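DUF115 domain-containing protein (Magnetospirillum magneticum AMB-1, PDB 5MU5) is probably a glycosyltransferase of the Maf family that modifies flagellin and is involved in the formation of bacterial flagella. Local coordinates at residues H272-S280 with R297-A306; Q316-N325 with F342-V353. All coordinates share one frame; numbering follows the deposited sequence.

Interaction 1. Residues H272-S280 with R297-A306; sequences HTPVFIVGS and RAVIISCGTA. With SO4 (sulfate ion), chain B.
Phe-276 lays its ring against Ala-298, whose CB sits 3.8 Å from the centroid of the Phe-276 ring and close to the ring normal, a CH-pi contact over one face. Traced outward, Phe-276 starts with CB beside the methyl Ile-300 CD1 and the carbonyl Val-299 O; CG stays near the same methyl. CD1 and CD2 both lie near Ala-298 CB, and CD2 also comes 3.5 Å from Ile-300 CD1; CE1, CE2 and CZ meet the same Ala-298 CB at nearly equal distances. With chi1 at -67°, CG stands opposite the carbonyl carbon, which swings the ring over Ala-298. Phe-412 of the neighbouring strand 408-412 adds an edge-to-face partner. A serine in place of Phe-276 would probably leave Ala-298 CB and Ile-300 CD1 without their aromatic neighbour and Phe-412 without its ring partner.

Strands 275-278 and 299-303 are parallel, joined through helix 284-294 as a beta-alpha-beta unit; both fall in the MptE-like region and belong to a large, mainly parallel sheet. Five backbone hydrogen bonds pair them, from Val-299 N to Pro-274 O at one end to Cys-303 N and Val-278 O, 2.9 Å apart, at the other. On the face opposite Phe-276, Val-275 CG2 presses on Ile-301 CD1 at 3.4 Å, tighter than usual for two carbons, and also touches Val-299 CG1. Further along, Ile-277 CG2 meets Cys-303 SG at 3.9 Å.

Past the strand ends the loops meet a sulfate ion, probably from the crystallisation liquor. Thr-305 grips it twice, through its backbone N to O4 of the sulfate and through Thr-305 OG1 to sulfate O2 at 2.7 Å, while Ser-280 OG reaches sulfate O1 at 3.2 Å.

Interaction 2. Residues Q316-N325 with F342-V353; sequences QPDFQMLLEN and FGSATLIGSNTV
Strands 319-322 and 346-350 run parallel, their axes 4.6 Å apart at closest approach and inclined by 24°, with five backbone hydrogen bonds from Thr-346 N to Asp-318 O through to Ser-350 N to Leu-322 O. They are the two strands of a beta-alpha-beta unit connected by helix 327-340, inside the same large, mainly parallel sheet.

On one face, Phe-319 and Thr-346 lie side by side, Thr-346 CG2 coming in at the ring edge, while Ile-348 CD1 approaches Phe-319 CD1 obliquely at 3.7 Å. Met-321 is bent at both chi2 and chi3, which curls its end back alongside Ile-348 and sets Met-321 CE 3.7 Å from Ile-348 CG2. On the other face, Gln-320 CG rests near Leu-347 CD2, and Gln-320 OE1 stands at the edge of the Phe-342 ring, 3.6 Å from Phe-342 CE1. Gln-320 OE1 is hydrogen-bonded to Ser-302 OG and Gln-320 NE2 to Gly-304 O, on and just past the adjacent strand 299-303. Further along this face, Leu-322 CD2 packs against Val-353 CG1.

Side-chain amides tie both ends. Gln-316, bent at chi2, turns NE2 back to Pro-317 O of its own segment and, at 3.0 Å, to Phe-342 O; the latter also accepts from Ala-345 N within its type II' turn, the two donors arriving from opposite faces of the carbonyl plane. At the far end Asn-325 ND2 meets Thr-352 O at 2.9 Å, the acceptor lying in the amide plane and the N-H...O angle 164°.

How the interactions relate
Interactions 1 and 2 follow one another along the chain and share one sheet, strands 299-303 and 319-322 being neighbours in it. Both are largely buried, with exposed residues near their ends. Between them, Asp-318 OD2 probably accepts from Ile-300 N at 2.7 Å, beside the bonds of the glutamine amide. The chemistry differs: side chains between the strands of interaction 1 meet almost wholly through apolar contacts, with Ser-280 and Thr-305 turned to the sulfate beyond the strand ends and the hydroxyls of Thr-273 and Ser-302 bonded outside the contact, whereas interaction 2 adds amide bonds at both ends and a buried glutamine. Helix 393-404 packs against residues of both, Ile-301 and Met-321 among them.

Interaction 1. Residues H272-S280 with R297-A306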
ATOM      1  N   HIS A 272     -22.168 -23.618 -11.994  1.00 47.80           N
ATOM      2  CA  HIS A 272     -23.276 -22.943 -12.648  1.00 49.24           C
ATOM      3  C   HIS A 272     -24.397 -22.455 -11.723  1.00 43.55           C
ATOM      4  O   HIS A 272     -25.244 -21.713 -12.164  1.00 45.47           O
ATOM      5  CB  HIS A 272     -23.837 -23.822 -13.758  1.00 53.02           C
ATOM      6  CG  HIS A 272     -22.869 -24.039 -14.878  1.00 60.30           C
ATOM      7  ND1 HIS A 272     -22.239 -25.246 -15.096  1.00 64.68           N
ATOM      8  CD2 HIS A 272     -22.394 -23.190 -15.821  1.00 63.11           C
ATOM      9  CE1 HIS A 272     -21.423 -25.135 -16.130  1.00 67.31           C
ATOM     10  NE2 HIS A 272     -21.498 -23.897 -16.589  1.00 65.24           N
ATOM     11  N   THR A 273     -24.418 -22.851 -10.464  1.00 39.94           N
ATOM     12  CA  THR A 273     -25.417 -22.312  -9.550  1.00 40.96           C
ATOM     13  C   THR A 273     -25.119 -20.825  -9.350  1.00 38.96           C
ATOM     14  O   THR A 273     -23.972 -20.445  -9.129  1.00 36.29           O
ATOM     15  CB  THR A 273     -25.380 -22.995  -8.170  1.00 41.41           C
ATOM     16  OG1 THR A 273     -25.533 -24.398  -8.338  1.00 42.50           O
ATOM     17  CG2 THR A 273     -26.510 -22.507  -7.284  1.00 43.88           C
ATOM     18  N   PRO A 274     -26.146 -19.978  -9.440  1.00 37.00           N
ATOM     19  CA  PRO A 274     -25.859 -18.576  -9.193  1.00 37.38           C
ATOM     20  C   PRO A 274     -25.603 -18.311  -7.725  1.00 35.53           C
ATOM     21  O   PRO A 274     -26.034 -19.064  -6.874  1.00 35.38           O
ATOM     22  CB  PRO A 274     -27.123 -17.841  -9.661  1.00 37.76           C
ATOM     23  CG  PRO A 274     -28.146 -18.873  -9.891  1.00 39.16           C
ATOM     24  CD  PRO A 274     -27.555 -20.237  -9.740  1.00 38.32           C
ATOM     25  N   VAL A 275     -24.901 -17.232  -7.447  1.00 37.09           N
ATOM     26  CA  VAL A 275     -24.637 -16.824  -6.090  1.00 38.56           C
ATOM     27  C   VAL A 275     -25.202 -15.417  -5.858  1.00 35.44           C
ATOM     28  O   VAL A 275     -25.120 -14.540  -6.726  1.00 32.02           O
ATOM     29  CB  VAL A 275     -23.125 -16.916  -5.768  1.00 40.95           C
ATOM     30  CG1 VAL A 275     -22.346 -15.826  -6.476  1.00 42.59           C
ATOM     31  CG2 VAL A 275     -22.909 -16.807  -4.270  1.00 44.24           C
ATOM     32  N   PHE A 276     -25.821 -15.242  -4.691  1.00 35.48           N
ATOM     33  CA  PHE A 276     -26.318 -13.962  -4.241  1.00 34.42           C
ATOM     34  C   PHE A 276     -25.374 -13.445  -3.187  1.00 34.94           C
ATOM     35  O   PHE A 276     -25.218 -14.082  -2.140  1.00 33.74           O
ATOM     36  CB  PHE A 276     -27.697 -14.059  -3.607  1.00 35.51           C
ATOM     37  CG  PHE A 276     -28.781 -14.441  -4.547  1.00 36.71           C
ATOM     38  CD1 PHE A 276     -28.574 -14.508  -5.929  1.00 36.11           C
ATOM     39  CD2 PHE A 276     -30.030 -14.697  -4.050  1.00 36.30           C
ATOM     40  CE1 PHE A 276     -29.601 -14.835  -6.769  1.00 37.98           C
ATOM     41  CE2 PHE A 276     -31.062 -15.031  -4.896  1.00 37.99           C
ATOM     42  CZ  PHE A 276     -30.853 -15.104  -6.247  1.00 38.32           C
ATOM     43  N   ILE A 277     -24.736 -12.314  -3.482  1.00 34.71           N
ATOM     44  CA  ILE A 277     -23.803 -11.667  -2.567  1.00 36.13           C
ATOM     45  C   ILE A 277     -24.559 -10.534  -1.936  1.00 34.22           C
ATOM     46  O   ILE A 277     -25.042  -9.657  -2.630  1.00 35.65           O
ATOM     47  CB  ILE A 277     -22.563 -11.180  -3.313  1.00 39.40           C
ATOM     48  CG1 ILE A 277     -21.757 -12.402  -3.753  1.00 41.38           C
ATOM     49  CG2 ILE A 277     -21.708 -10.301  -2.415  1.00 41.50           C
ATOM     50  CD1 ILE A 277     -20.857 -12.165  -4.928  1.00 44.65           C
ATOM     51  N   VAL A 278     -24.672 -10.571  -0.618  1.00 32.28           N
ATOM     52  CA  VAL A 278     -25.537  -9.666   0.089  1.00 33.94           C
ATOM     53  C   VAL A 278     -24.741  -8.808   1.040  1.00 34.71           C
ATOM     54  O   VAL A 278     -24.135  -9.316   1.965  1.00 34.26           O
ATOM     55  CB  VAL A 278     -26.596 -10.429   0.914  1.00 35.92           C
ATOM     56  CG1 VAL A 278     -27.595  -9.465   1.504  1.00 35.95           C
ATOM     57  CG2 VAL A 278     -27.327 -11.440   0.044  1.00 36.02           C
ATOM     58  N   GLY A 279     -24.764  -7.498   0.801  1.00 36.69           N
ATOM     59  CA  GLY A 279     -24.144  -6.528   1.696  1.00 35.20           C
ATOM     60  C   GLY A 279     -25.158  -5.902   2.632  1.00 36.25           C
ATOM     61  O   GLY A 279     -26.352  -6.258   2.636  1.00 35.28           O
ATOM     62  N   SER A 280     -24.689  -4.924   3.397  1.00 37.28           N
ATOM     63  CA  SER A 280     -25.516  -4.267   4.403  1.00 38.82           C
ATOM     64  C   SER A 280     -26.216  -2.971   3.962  1.00 35.79           C
ATOM     65  O   SER A 280     -26.766  -2.265   4.779  1.00 39.12           O
ATOM     66  CB  SER A 280     -24.680  -4.034   5.678  1.00 41.91           C
ATOM     67  OG  SER A 280     -23.545  -3.228   5.424  1.00 42.90           O
ATOM     68  N   ARG A 297     -32.481 -22.285  -4.736  1.00 43.97           N
ATOM     69  CA  ARG A 297     -31.669 -22.564  -5.917  1.00 45.08           C
ATOM     70  C   ARG A 297     -30.535 -21.560  -6.206  1.00 43.89           C
ATOM     71  O   ARG A 297     -30.005 -21.495  -7.322  1.00 45.33           O
ATOM     72  CB  ARG A 297     -32.553 -22.723  -7.143  1.00 48.29           C
ATOM     73  CG  ARG A 297     -33.297 -21.474  -7.570  1.00 52.74           C
ATOM     74  CD  ARG A 297     -34.301 -21.836  -8.651  1.00 58.81           C
ATOM     75  NE  ARG A 297     -35.342 -20.829  -8.798  1.00 67.83           N
ATOM     76  CZ  ARG A 297     -36.354 -20.654  -7.947  1.00 76.38           C
ATOM     77  NH1 ARG A 297     -36.468 -21.418  -6.857  1.00 80.09           N
ATOM     78  NH2 ARG A 297     -37.250 -19.697  -8.178  1.00 77.59           N
ATOM     79  N   ALA A 298     -30.136 -20.805  -5.194  1.00 41.48           N
ATOM     80  CA  ALA A 298     -28.973 -19.934  -5.304  1.00 38.49           C
ATOM     81  C   ALA A 298     -28.155 -20.022  -4.032  1.00 38.36           C
ATOM     82  O   ALA A 298     -28.693 -20.266  -2.958  1.00 38.96           O
ATOM     83  CB  ALA A 298     -29.395 -18.500  -5.549  1.00 38.31           C
ATOM     84  N   VAL A 299     -26.852 -19.787  -4.138  1.00 35.93           N
ATOM     85  CA  VAL A 299     -26.011 -19.815  -2.951  1.00 35.93           C
ATOM     86  C   VAL A 299     -26.057 -18.429  -2.339  1.00 35.83           C
ATOM     87  O   VAL A 299     -25.845 -17.466  -3.049  1.00 35.97           O
ATOM     88  CB  VAL A 299     -24.585 -20.238  -3.323  1.00 36.12           C
ATOM     89  CG1 VAL A 299     -23.624 -20.035  -2.157  1.00 35.85           C
ATOM     90  CG2 VAL A 299     -24.627 -21.692  -3.785  1.00 35.57           C
ATOM     91  N   ILE A 300     -26.377 -18.330  -1.047  1.00 36.77           N
ATOM     92  CA  ILE A 300     -26.443 -17.038  -0.370  1.00 37.11           C
ATOM     93  C   ILE A 300     -25.136 -16.775   0.369  1.00 36.32           C
ATOM     94  O   ILE A 300     -24.771 -17.525   1.272  1.00 34.62           O
ATOM     95  CB  ILE A 300     -27.570 -16.968   0.665  1.00 39.12           C
ATOM     96  CG1 ILE A 300     -28.916 -17.380   0.074  1.00 40.20           C
ATOM     97  CG2 ILE A 300     -27.649 -15.570   1.263  1.00 39.70           C
ATOM     98  CD1 ILE A 300     -29.350 -16.614  -1.150  1.00 41.52           C
ATOM     99  N   ILE A 301     -24.429 -15.731  -0.044  1.00 33.91           N
ATOM    100  CA  ILE A 301     -23.214 -15.304   0.616  1.00 34.42           C
ATOM    101  C   ILE A 301     -23.552 -14.014   1.364  1.00 35.94           C
ATOM    102  O   ILE A 301     -23.863 -12.979   0.757  1.00 36.83           O
ATOM    103  CB  ILE A 301     -22.070 -15.107  -0.384  1.00 37.12           C
ATOM    104  CG1 ILE A 301     -21.715 -16.457  -0.991  1.00 39.32           C
ATOM    105  CG2 ILE A 301     -20.849 -14.504   0.300  1.00 39.14           C
ATOM    106  CD1 ILE A 301     -20.510 -16.447  -1.886  1.00 40.58           C
ATOM    107  N   SER A 302     -23.530 -14.105   2.688  1.00 36.20           N
ATOM    108  CA  SER A 302     -23.859 -13.003   3.558  1.00 36.56           C
ATOM    109  C   SER A 302     -22.574 -12.332   3.946  1.00 36.14           C
ATOM    110  O   SER A 302     -21.674 -12.974   4.451  1.00 37.47           O
ATOM    111  CB  SER A 302     -24.572 -13.511   4.819  1.00 37.85           C
ATOM    112  OG  SER A 302     -24.867 -12.433   5.702  1.00 38.61           O
ATOM    113  N   CYS A 303     -22.499 -11.029   3.719  1.00 39.23           N
ATOM    114  CA  CYS A 303     -21.289 -10.272   4.014  1.00 40.29           C
ATOM    115  C   CYS A 303     -21.435  -9.491   5.313  1.00 40.81           C
ATOM    116  O   CYS A 303     -22.244  -8.565   5.399  1.00 44.99           O
ATOM    117  CB  CYS A 303     -20.977  -9.358   2.833  1.00 39.14           C
ATOM    118  SG  CYS A 303     -20.613 -10.329   1.346  1.00 40.40           S
ATOM    119  N   GLY A 304     -20.667  -9.885   6.326  1.00 40.11           N
ATOM    120  CA  GLY A 304     -20.706  -9.212   7.621  1.00 41.63           C
ATOM    121  C   GLY A 304     -22.114  -9.053   8.182  1.00 42.54           C
ATOM    122  O   GLY A 304     -22.839 -10.042   8.302  1.00 42.43           O
ATOM    123  N   THR A 305     -22.514  -7.802   8.451  1.00 42.59           N
ATOM    124  CA  THR A 305     -23.777  -7.479   9.126  1.00 45.19           C
ATOM    125  C   THR A 305     -25.041  -7.718   8.322  1.00 42.75           C
ATOM    126  O   THR A 305     -26.151  -7.635   8.871  1.00 43.11           O
ATOM    127  CB  THR A 305     -23.801  -6.015   9.644  1.00 50.18           C
ATOM    128  OG1 THR A 305     -23.478  -5.101   8.574  1.00 53.32           O
ATOM    129  CG2 THR A 305     -22.811  -5.847  10.775  1.00 50.23           C
ATOM    130  N   ALA A 306     -24.885  -8.015   7.040  1.00 40.69           N
ATOM    131  CA  ALA A 306     -26.015  -8.402   6.180  1.00 39.70           C
ATOM    132  C   ALA A 306     -26.808  -9.580   6.749  1.00 39.46           C
ATOM    133  O   ALA A 306     -27.982  -9.759   6.449  1.00 43.45           O
ATOM    134  CB  ALA A 306     -25.486  -8.797   4.820  1.00 40.80           C
TER
HETATM  135  S   SO4 B 701     -20.445  -4.737   7.433  0.75 60.21           S
HETATM  136  O1  SO4 B 701     -21.062  -5.112   6.136  0.75 59.40           O
HETATM  137  O2  SO4 B 701     -21.280  -3.640   8.015  0.75 54.79           O
HETATM  138  O3  SO4 B 701     -19.039  -4.262   7.206  0.75 56.70           O
HETATM  139  O4  SO4 B 701     -20.393  -5.960   8.295  0.75 50.71           O

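Interaction 2. Residues Q316-N325 with F342-V353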
ATOM      1  N   GLN A 316     -31.653 -18.262   4.943  1.00 50.52           N
ATOM      2  CA  GLN A 316     -30.477 -18.941   5.475  1.00 50.46           C
ATOM      3  C   GLN A 316     -29.227 -18.665   4.620  1.00 45.08           C
ATOM      4  O   GLN A 316     -29.140 -19.110   3.498  1.00 43.38           O
ATOM      5  CB  GLN A 316     -30.752 -20.449   5.530  1.00 55.11           C
ATOM      6  CG  GLN A 316     -29.569 -21.314   5.949  1.00 60.84           C
ATOM      7  CD  GLN A 316     -29.090 -21.022   7.363  1.00 64.12           C
ATOM      8  OE1 GLN A 316     -29.878 -21.026   8.308  1.00 69.61           O
ATOM      9  NE2 GLN A 316     -27.792 -20.781   7.518  1.00 65.08           N
ATOM     10  N   PRO A 317     -28.257 -17.911   5.149  1.00 43.10           N
ATOM     11  CA  PRO A 317     -26.997 -17.833   4.421  1.00 42.23           C
ATOM     12  C   PRO A 317     -26.338 -19.205   4.295  1.00 41.18           C
ATOM     13  O   PRO A 317     -26.390 -19.995   5.224  1.00 43.13           O
ATOM     14  CB  PRO A 317     -26.108 -16.958   5.307  1.00 41.47           C
ATOM     15  CG  PRO A 317     -27.004 -16.291   6.258  1.00 42.25           C
ATOM     16  CD  PRO A 317     -28.258 -17.092   6.366  1.00 43.28           C
ATOM     17  N   ASP A 318     -25.723 -19.475   3.158  1.00 39.26           N
ATOM     18  CA  ASP A 318     -24.934 -20.677   2.978  1.00 39.06           C
ATOM     19  C   ASP A 318     -23.543 -20.379   3.508  1.00 40.13           C
ATOM     20  O   ASP A 318     -22.916 -21.204   4.177  1.00 40.94           O
ATOM     21  CB  ASP A 318     -24.916 -21.050   1.511  1.00 40.27           C
ATOM     22  CG  ASP A 318     -26.322 -21.448   0.990  1.00 42.24           C
ATOM     23  OD1 ASP A 318     -26.789 -22.545   1.373  1.00 42.19           O
ATOM     24  OD2 ASP A 318     -26.942 -20.686   0.191  1.00 40.74           O
ATOM     25  N   PHE A 319     -23.070 -19.168   3.231  1.00 40.70           N
ATOM     26  CA  PHE A 319     -21.787 -18.712   3.745  1.00 39.05           C
ATOM     27  C   PHE A 319     -21.936 -17.382   4.423  1.00 37.05           C
ATOM     28  O   PHE A 319     -22.709 -16.545   3.966  1.00 36.25           O
ATOM     29  CB  PHE A 319     -20.743 -18.635   2.637  1.00 38.88           C
ATOM     30  CG  PHE A 319     -20.465 -19.960   2.007  1.00 40.91           C
ATOM     31  CD1 PHE A 319     -19.787 -20.940   2.716  1.00 42.18           C
ATOM     32  CD2 PHE A 319     -20.906 -20.247   0.725  1.00 42.06           C
ATOM     33  CE1 PHE A 319     -19.530 -22.181   2.157  1.00 40.62           C
ATOM     34  CE2 PHE A 319     -20.658 -21.483   0.159  1.00 44.41           C
ATOM     35  CZ  PHE A 319     -19.974 -22.455   0.886  1.00 42.83           C
ATOM     36  N   GLN A 320     -21.226 -17.223   5.534  1.00 35.66           N
ATOM     37  CA  GLN A 320     -21.140 -15.957   6.246  1.00 36.97           C
ATOM     38  C   GLN A 320     -19.684 -15.486   6.154  1.00 37.25           C
ATOM     39  O   GLN A 320     -18.750 -16.220   6.502  1.00 33.48           O
ATOM     40  CB  GLN A 320     -21.587 -16.118   7.709  1.00 39.45           C
ATOM     41  CG  GLN A 320     -21.333 -14.906   8.605  1.00 41.06           C
ATOM     42  CD  GLN A 320     -22.202 -13.714   8.241  1.00 44.54           C
ATOM     43  OE1 GLN A 320     -23.362 -13.868   7.852  1.00 43.71           O
ATOM     44  NE2 GLN A 320     -21.650 -12.518   8.376  1.00 44.86           N
ATOM     45  N   MET A 321     -19.498 -14.256   5.674  1.00 37.02           N
ATOM     46  CA  MET A 321     -18.154 -13.727   5.456  1.00 36.62           C
ATOM     47  C   MET A 321     -17.753 -12.781   6.568  1.00 37.15           C
ATOM     48  O   MET A 321     -18.584 -11.985   7.066  1.00 38.14           O
ATOM     49  CB  MET A 321     -18.062 -12.979   4.141  1.00 37.17           C
ATOM     50  CG  MET A 321     -18.613 -13.712   2.942  1.00 37.82           C
ATOM     51  SD  MET A 321     -17.731 -15.199   2.483  1.00 38.88           S
ATOM     52  CE  MET A 321     -16.056 -14.540   2.370  1.00 38.85           C
ATOM     53  N   LEU A 322     -16.486 -12.881   6.964  1.00 35.04           N
ATOM     54  CA  LEU A 322     -15.917 -11.964   7.926  1.00 35.70           C
ATOM     55  C   LEU A 322     -14.500 -11.617   7.496  1.00 35.27           C
ATOM     56  O   LEU A 322     -13.687 -12.519   7.263  1.00 34.83           O
ATOM     57  CB  LEU A 322     -15.906 -12.573   9.315  1.00 36.00           C
ATOM     58  CG  LEU A 322     -15.541 -11.613  10.437  1.00 39.40           C
ATOM     59  CD1 LEU A 322     -16.559 -10.480  10.556  1.00 39.10           C
ATOM     60  CD2 LEU A 322     -15.412 -12.371  11.759  1.00 40.96           C
ATOM     61  N   LEU A 323     -14.211 -10.316   7.413  1.00 36.79           N
ATOM     62  CA  LEU A 323     -12.883  -9.816   7.030  1.00 40.65           C
ATOM     63  C   LEU A 323     -12.110  -9.304   8.240  1.00 41.57           C
ATOM     64  O   LEU A 323     -10.974  -9.684   8.449  1.00 41.73           O
ATOM     65  CB  LEU A 323     -13.023  -8.679   6.018  1.00 40.68           C
ATOM     66  CG  LEU A 323     -11.751  -7.924   5.572  1.00 41.78           C
ATOM     67  CD1 LEU A 323     -10.811  -8.856   4.838  1.00 41.65           C
ATOM     68  CD2 LEU A 323     -12.102  -6.735   4.686  1.00 38.13           C
ATOM     69  N   GLU A 324     -12.750  -8.448   9.027  1.00 47.45           N
ATOM     70  CA  GLU A 324     -12.089  -7.736  10.112  1.00 51.16           C
ATOM     71  C   GLU A 324     -11.632  -8.582  11.283  1.00 48.37           C
ATOM     72  O   GLU A 324     -12.320  -9.497  11.735  1.00 45.83           O
ATOM     73  CB  GLU A 324     -13.013  -6.675  10.717  1.00 59.65           C
ATOM     74  CG  GLU A 324     -13.453  -5.533   9.816  1.00 65.23           C
ATOM     75  CD  GLU A 324     -14.172  -4.434  10.622  1.00 73.91           C
ATOM     76  OE1 GLU A 324     -13.499  -3.765  11.452  1.00 77.70           O
ATOM     77  OE2 GLU A 324     -15.404  -4.232  10.435  1.00 72.80           O
ATOM     78  N   ASN A 325     -10.466  -8.211  11.788  1.00 48.30           N
ATOM     79  CA  ASN A 325      -9.955  -8.708  13.045  1.00 48.99           C
ATOM     80  C   ASN A 325     -10.642  -7.910  14.168  1.00 47.12           C
ATOM     81  O   ASN A 325     -11.221  -6.871  13.923  1.00 47.66           O
ATOM     82  CB  ASN A 325      -8.428  -8.480  13.099  1.00 49.80           C
ATOM     83  CG  ASN A 325      -7.874  -8.559  14.518  1.00 51.42           C
ATOM     84  OD1 ASN A 325      -7.684  -7.519  15.176  1.00 46.70           O
ATOM     85  ND2 ASN A 325      -7.667  -9.789  15.016  1.00 49.66           N
ATOM     86  N   PHE A 342     -27.354 -19.046  13.542  1.00 49.90           N
ATOM     87  CA  PHE A 342     -26.815 -19.073  12.178  1.00 50.36           C
ATOM     88  C   PHE A 342     -27.112 -20.351  11.422  1.00 51.77           C
ATOM     89  O   PHE A 342     -26.734 -20.488  10.257  1.00 52.44           O
ATOM     90  CB  PHE A 342     -25.305 -18.800  12.191  1.00 51.05           C
ATOM     91  CG  PHE A 342     -24.970 -17.348  12.166  1.00 51.65           C
ATOM     92  CD1 PHE A 342     -24.986 -16.654  10.963  1.00 52.88           C
ATOM     93  CD2 PHE A 342     -24.652 -16.671  13.328  1.00 54.49           C
ATOM     94  CE1 PHE A 342     -24.685 -15.309  10.925  1.00 54.25           C
ATOM     95  CE2 PHE A 342     -24.350 -15.319  13.301  1.00 54.66           C
ATOM     96  CZ  PHE A 342     -24.372 -14.638  12.103  1.00 54.62           C
ATOM     97  N   GLY A 343     -27.794 -21.285  12.071  1.00 52.74           N
ATOM     98  CA  GLY A 343     -28.201 -22.522  11.414  1.00 51.30           C
ATOM     99  C   GLY A 343     -27.031 -23.310  10.865  1.00 51.52           C
ATOM    100  O   GLY A 343     -26.052 -23.552  11.566  1.00 49.54           O
ATOM    101  N   SER A 344     -27.134 -23.698   9.599  1.00 50.65           N
ATOM    102  CA  SER A 344     -26.098 -24.493   8.940  1.00 51.65           C
ATOM    103  C   SER A 344     -25.040 -23.658   8.182  1.00 49.04           C
ATOM    104  O   SER A 344     -24.277 -24.214   7.406  1.00 49.84           O
ATOM    105  CB  SER A 344     -26.774 -25.411   7.936  1.00 52.05           C
ATOM    106  OG  SER A 344     -27.434 -24.604   6.974  1.00 57.38           O
ATOM    107  N   ALA A 345     -25.004 -22.342   8.387  1.00 46.43           N
ATOM    108  CA  ALA A 345     -24.059 -21.478   7.662  1.00 44.65           C
ATOM    109  C   ALA A 345     -22.606 -21.813   7.976  1.00 40.39           C
ATOM    110  O   ALA A 345     -22.262 -22.058   9.111  1.00 40.22           O
ATOM    111  CB  ALA A 345     -24.329 -20.005   7.973  1.00 44.64           C
ATOM    112  N   THR A 346     -21.771 -21.845   6.949  1.00 39.12           N
ATOM    113  CA  THR A 346     -20.331 -21.984   7.113  1.00 38.37           C
ATOM    114  C   THR A 346     -19.762 -20.571   7.143  1.00 37.95           C
ATOM    115  O   THR A 346     -20.182 -19.715   6.371  1.00 37.61           O
ATOM    116  CB  THR A 346     -19.730 -22.780   5.937  1.00 40.43           C
ATOM    117  OG1 THR A 346     -20.117 -24.139   6.078  1.00 45.95           O
ATOM    118  CG2 THR A 346     -18.202 -22.720   5.891  1.00 40.26           C
ATOM    119  N   LEU A 347     -18.826 -20.328   8.043  1.00 38.73           N
ATOM    120  CA  LEU A 347     -18.140 -19.046   8.124  1.00 40.51           C
ATOM    121  C   LEU A 347     -16.883 -19.095   7.255  1.00 39.18           C
ATOM    122  O   LEU A 347     -16.079 -20.009   7.387  1.00 37.35           O
ATOM    123  CB  LEU A 347     -17.787 -18.752   9.585  1.00 43.83           C
ATOM    124  CG  LEU A 347     -17.011 -17.498  10.021  1.00 46.86           C
ATOM    125  CD1 LEU A 347     -15.561 -17.583   9.600  1.00 49.75           C
ATOM    126  CD2 LEU A 347     -17.617 -16.210   9.511  1.00 46.39           C
ATOM    127  N   ILE A 348     -16.735 -18.136   6.343  1.00 36.84           N
ATOM    128  CA  ILE A 348     -15.494 -18.002   5.586  1.00 35.87           C
ATOM    129  C   ILE A 348     -14.891 -16.715   6.068  1.00 35.89           C
ATOM    130  O   ILE A 348     -15.465 -15.648   5.868  1.00 34.80           O
ATOM    131  CB  ILE A 348     -15.692 -17.894   4.072  1.00 36.19           C
ATOM    132  CG1 ILE A 348     -16.365 -19.163   3.541  1.00 36.61           C
ATOM    133  CG2 ILE A 348     -14.345 -17.643   3.384  1.00 35.61           C
ATOM    134  CD1 ILE A 348     -16.637 -19.117   2.050  1.00 37.98           C
ATOM    135  N   GLY A 349     -13.739 -16.818   6.711  1.00 33.78           N
ATOM    136  CA  GLY A 349     -13.095 -15.664   7.250  1.00 34.00           C
ATOM    137  C   GLY A 349     -11.610 -15.628   6.983  1.00 35.20           C
ATOM    138  O   GLY A 349     -10.970 -16.630   6.648  1.00 33.57           O
ATOM    139  N   SER A 350     -11.073 -14.429   7.122  1.00 35.50           N
ATOM    140  CA  SER A 350      -9.645 -14.225   7.140  1.00 35.29           C
ATOM    141  C   SER A 350      -9.031 -15.001   8.316  1.00 36.12           C
ATOM    142  O   SER A 350      -9.650 -15.145   9.373  1.00 37.21           O
ATOM    143  CB  SER A 350      -9.364 -12.736   7.304  1.00 35.76           C
ATOM    144  OG  SER A 350      -8.057 -12.545   7.773  1.00 39.62           O
ATOM    145  N   ASN A 351      -7.799 -15.466   8.148  1.00 35.30           N
ATOM    146  CA  ASN A 351      -7.123 -16.160   9.228  1.00 37.47           C
ATOM    147  C   ASN A 351      -6.921 -15.306  10.473  1.00 39.25           C
ATOM    148  O   ASN A 351      -6.658 -15.837  11.552  1.00 37.50           O
ATOM    149  CB  ASN A 351      -5.782 -16.741   8.769  1.00 39.99           C
ATOM    150  CG  ASN A 351      -4.818 -15.693   8.226  1.00 41.73           C
ATOM    151  OD1 ASN A 351      -5.148 -14.886   7.332  1.00 41.62           O
ATOM    152  ND2 ASN A 351      -3.590 -15.732   8.738  1.00 44.84           N
ATOM    153  N   THR A 352      -7.075 -13.989  10.333  1.00 39.13           N
ATOM    154  CA  THR A 352      -6.899 -13.081  11.448  1.00 39.30           C
ATOM    155  C   THR A 352      -8.192 -12.655  12.131  1.00 40.08           C
ATOM    156  O   THR A 352      -8.158 -11.768  12.960  1.00 40.56           O
ATOM    157  CB  THR A 352      -6.188 -11.810  10.992  1.00 40.96           C
ATOM    158  OG1 THR A 352      -6.994 -11.171  10.016  1.00 38.13           O
ATOM    159  CG2 THR A 352      -4.795 -12.142  10.408  1.00 40.09           C
ATOM    160  N   VAL A 353      -9.332 -13.266  11.810  1.00 39.18           N
ATOM    161  CA  VAL A 353     -10.552 -12.906  12.531  1.00 37.91           C
ATOM    162  C   VAL A 353     -10.451 -13.343  13.994  1.00 40.03           C
ATOM    163  O   VAL A 353      -9.653 -14.230  14.347  1.00 40.49           O
ATOM    164  CB  VAL A 353     -11.832 -13.485  11.896  1.00 37.54           C
ATOM    165  CG1 VAL A 353     -11.961 -12.988  10.466  1.00 36.84           C
ATOM    166  CG2 VAL A 353     -11.891 -15.019  11.984  1.00 37.15           C
TER